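Long-range contact in stress responsive alpha-beta protein (PDB 3BB5), which is of unknown function but adopts a dimeric ferredoxin-like alpha-beta fold of the stress-responsive A/B barrel family: residues M20-V25 / G76-F81. Residues are numbered along the deposited sequence; the frame is centred on the assembly and turned at random.
With EDO (1,2-ethanediol), chain G.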
HETATM    1  N   MSE A  20      -0.090   3.465  14.861  1.00 50.60           N
HETATM    2  CA  MSE A  20      -0.400   2.248  14.095  1.00 50.43           C
HETATM    3  C   MSE A  20       0.224   2.266  12.719  1.00 43.10           C
HETATM    4  O   MSE A  20       0.117   3.262  12.038  1.00 40.64           O
HETATM    5  CB  MSE A  20      -1.915   2.146  13.923  1.00 49.41           C
HETATM    6  CG  MSE A  20      -2.339   1.047  12.963  1.00 55.68           C
HETATM    7 SE   MSE A  20      -4.090   0.261  13.398  0.75 68.09          SE
HETATM    8  CE  MSE A  20      -3.603  -0.930  14.909  1.00 49.38           C
ATOM      9  N   LEU A  21       0.814   1.148  12.293  1.00 39.36           N
ATOM     10  CA  LEU A  21       1.624   1.121  11.086  1.00 39.71           C
ATOM     11  C   LEU A  21       1.088   0.157  10.032  1.00 39.40           C
ATOM     12  O   LEU A  21       0.873  -1.017  10.298  1.00 38.62           O
ATOM     13  CB  LEU A  21       3.089   0.751  11.417  1.00 39.50           C
ATOM     14  CG  LEU A  21       3.958   1.736  12.207  1.00 38.93           C
ATOM     15  CD1 LEU A  21       5.268   1.026  12.585  1.00 40.23           C
ATOM     16  CD2 LEU A  21       4.245   3.018  11.420  1.00 38.51           C
ATOM     17  N   TYR A  22       0.919   0.665   8.821  1.00 39.53           N
ATOM     18  CA  TYR A  22       0.513  -0.142   7.681  1.00 39.13           C
ATOM     19  C   TYR A  22       1.763  -0.331   6.850  1.00 37.61           C
ATOM     20  O   TYR A  22       2.261   0.612   6.283  1.00 37.66           O
ATOM     21  CB  TYR A  22      -0.576   0.560   6.864  1.00 40.53           C
ATOM     22  CG  TYR A  22      -1.995   0.443   7.405  1.00 40.55           C
ATOM     23  CD1 TYR A  22      -2.253   0.210   8.748  1.00 50.70           C
ATOM     24  CD2 TYR A  22      -3.081   0.622   6.568  1.00 51.26           C
ATOM     25  CE1 TYR A  22      -3.538   0.122   9.228  1.00 49.57           C
ATOM     26  CE2 TYR A  22      -4.382   0.540   7.039  1.00 53.52           C
ATOM     27  CZ  TYR A  22      -4.602   0.289   8.369  1.00 49.73           C
ATOM     28  OH  TYR A  22      -5.888   0.204   8.836  1.00 50.53           O
ATOM     29  N   HIS A  23       2.259  -1.561   6.817  1.00 36.62           N
ATOM     30  CA  HIS A  23       3.512  -1.964   6.142  1.00 36.63           C
ATOM     31  C   HIS A  23       3.123  -2.569   4.816  1.00 36.00           C
ATOM     32  O   HIS A  23       2.556  -3.635   4.796  1.00 32.68           O
ATOM     33  CB  HIS A  23       4.204  -3.010   7.044  1.00 37.68           C
ATOM     34  CG  HIS A  23       5.532  -3.516   6.555  1.00 38.85           C
ATOM     35  ND1 HIS A  23       6.678  -2.746   6.563  1.00 42.39           N
ATOM     36  CD2 HIS A  23       5.911  -4.743   6.111  1.00 35.81           C
ATOM     37  CE1 HIS A  23       7.697  -3.472   6.129  1.00 41.06           C
ATOM     38  NE2 HIS A  23       7.259  -4.684   5.849  1.00 30.04           N
ATOM     39  N   LEU A  24       3.379  -1.859   3.722  1.00 37.17           N
ATOM     40  CA  LEU A  24       3.000  -2.290   2.393  1.00 39.23           C
ATOM     41  C   LEU A  24       4.245  -2.652   1.609  1.00 37.68           C
ATOM     42  O   LEU A  24       5.192  -1.874   1.529  1.00 36.05           O
ATOM     43  CB  LEU A  24       2.218  -1.193   1.657  1.00 41.47           C
ATOM     44  CG  LEU A  24       2.070  -1.356   0.113  1.00 49.59           C
ATOM     45  CD1 LEU A  24       1.116  -2.534  -0.309  1.00 48.98           C
ATOM     46  CD2 LEU A  24       1.619  -0.018  -0.573  1.00 49.12           C
ATOM     47  N   VAL A  25       4.226  -3.835   1.012  1.00 38.08           N
ATOM     48  CA  VAL A  25       5.379  -4.370   0.289  1.00 37.33           C
ATOM     49  C   VAL A  25       4.915  -4.722  -1.129  1.00 36.55           C
ATOM     50  O   VAL A  25       4.058  -5.589  -1.289  1.00 35.04           O
ATOM     51  CB  VAL A  25       5.967  -5.634   1.016  1.00 36.90           C
ATOM     52  CG1 VAL A  25       7.170  -6.189   0.269  1.00 30.94           C
ATOM     53  CG2 VAL A  25       6.299  -5.308   2.482  1.00 32.12           C
ATOM     54  N   GLY A  76       1.575  -7.767  -4.297  1.00 34.90           N
ATOM     55  CA  GLY A  76       1.962  -7.096  -3.067  1.00 35.60           C
ATOM     56  C   GLY A  76       1.281  -7.614  -1.844  1.00 37.01           C
ATOM     57  O   GLY A  76       0.414  -8.494  -1.904  1.00 39.13           O
ATOM     58  N   PHE A  77       1.719  -7.105  -0.713  1.00 37.98           N
ATOM     59  CA  PHE A  77       1.066  -7.446   0.543  1.00 37.42           C
ATOM     60  C   PHE A  77       1.067  -6.308   1.527  1.00 34.55           C
ATOM     61  O   PHE A  77       1.709  -5.314   1.300  1.00 31.40           O
ATOM     62  CB  PHE A  77       1.605  -8.759   1.137  1.00 37.32           C
ATOM     63  CG  PHE A  77       3.083  -8.764   1.460  1.00 35.59           C
ATOM     64  CD1 PHE A  77       3.998  -9.167   0.526  1.00 33.10           C
ATOM     65  CD2 PHE A  77       3.532  -8.464   2.737  1.00 37.83           C
ATOM     66  CE1 PHE A  77       5.344  -9.242   0.842  1.00 37.05           C
ATOM     67  CE2 PHE A  77       4.849  -8.516   3.059  1.00 35.66           C
ATOM     68  CZ  PHE A  77       5.767  -8.915   2.116  1.00 36.96           C
ATOM     69  N   LEU A  78       0.250  -6.469   2.568  1.00 38.65           N
ATOM     70  CA  LEU A  78       0.005  -5.479   3.615  1.00 37.92           C
ATOM     71  C   LEU A  78       0.035  -6.161   4.991  1.00 38.19           C
ATOM     72  O   LEU A  78      -0.685  -7.145   5.208  1.00 37.93           O
ATOM     73  CB  LEU A  78      -1.360  -4.812   3.438  1.00 37.97           C
ATOM     74  CG  LEU A  78      -1.506  -3.568   4.334  1.00 44.55           C
ATOM     75  CD1 LEU A  78      -0.866  -2.282   3.666  1.00 45.35           C
ATOM     76  CD2 LEU A  78      -2.957  -3.315   4.749  1.00 45.49           C
ATOM     77  N   CYS A  79       0.871  -5.643   5.897  1.00 36.04           N
ATOM     78  CA  CYS A  79       0.771  -5.948   7.313  1.00 39.40           C
ATOM     79  C   CYS A  79       0.353  -4.721   8.055  1.00 36.55           C
ATOM     80  O   CYS A  79       0.912  -3.663   7.852  1.00 36.60           O
ATOM     81  CB  CYS A  79       2.103  -6.397   7.903  1.00 40.09           C
ATOM     82  SG  CYS A  79       2.858  -7.579   6.931  1.00 44.08           S
ATOM     83  N   THR A  80      -0.618  -4.887   8.935  1.00 33.25           N
ATOM     84  CA  THR A  80      -1.042  -3.855   9.852  0.50 32.15           C
ATOM     85  C   THR A  80      -0.430  -4.191  11.224  1.00 33.56           C
ATOM     86  O   THR A  80      -0.685  -5.257  11.732  1.00 32.07           O
ATOM     87  CB  THR A  80      -2.587  -3.836   9.930  0.50 30.73           C
ATOM     88  OG1 THR A  80      -3.114  -3.536   8.629  0.50 31.71           O
ATOM     89  CG2 THR A  80      -3.095  -2.811  10.940  0.50 17.70           C
ATOM     90  N   PHE A  81       0.365  -3.283  11.791  1.00 34.63           N
ATOM     91  CA  PHE A  81       0.962  -3.445  13.119  1.00 34.12           C
ATOM     92  C   PHE A  81       0.405  -2.454  14.120  1.00 34.77           C
ATOM     93  O   PHE A  81       0.063  -1.319  13.784  1.00 33.84           O
ATOM     94  CB  PHE A  81       2.480  -3.269  13.054  1.00 33.93           C
ATOM     95  CG  PHE A  81       3.166  -4.251  12.148  1.00 33.78           C
ATOM     96  CD1 PHE A  81       3.325  -5.556  12.534  1.00 28.77           C
ATOM     97  CD2 PHE A  81       3.641  -3.869  10.897  1.00 35.82           C
ATOM     98  CE1 PHE A  81       3.958  -6.474  11.713  1.00 30.69           C
ATOM     99  CE2 PHE A  81       4.273  -4.789  10.088  1.00 33.19           C
ATOM    100  CZ  PHE A  81       4.413  -6.100  10.511  1.00 32.21           C
TER
HETATM  101  C1  EDO G 103      10.079  -7.282   3.009  1.00 52.94           C
HETATM  102  O1  EDO G 103      11.379  -6.872   3.462  1.00 48.49           O
HETATM  103  C2  EDO G 103       9.384  -8.199   4.024  1.00 56.09           C
HETATM  104  O2  EDO G 103       8.439  -7.479   4.847  1.00 52.54           O
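Leu21 to Val25 and Phe77 to Phe81 pair as the two central, antiparallel strands of the four-stranded sheet in this ferredoxin-like fold. Hydrogen-bonded pairs fall at Leu21–Phe81, His23–Cys79 and Val25–Phe77, each closed by two backbone bonds, among them His23 N to Cys79 O at 2.7 Å. Between them, Tyr22–Thr80 and Leu24–Leu78 are non-hydrogen-bonded pairs whose side chains leave by the other face.

On the face of the hydrogen-bonded pairs, Val25 sits over one face of the Phe77 ring, its CB 3.6 Å from the ring centroid and both methyls against the ring. Phe77 reaches this place because chi1 of 60° sets CG between its own backbone N and carbonyl carbon, bringing the ring over toward the neighbouring strand. With Phe77 cut back to an alanine, Val25 would probably lose the ring under its CB and methyls, and a gap would open there. The edge of Phe81 points at the face of the His23 ring in an offset edge-to-face pair, planes at 61°, and Phe81 CE2 also lies 3.5 Å from His23 CB. Asp118 OD1 bonds ND1 of His23; NE2 meets O2 of an ethanediol, probably from the crystallisation liquor, at 3.2 Å.

On the other face of the sheet, Thr80, in one of its two conformers, lies alongside Tyr22; Leu78 CD1 packs on Leu24 CB. That face meets the second subunit, where Leu24 touches its counterpart, while helix 84-92 covers His23 and Phe81 and strands 114-120 and 55-62 flank the pair.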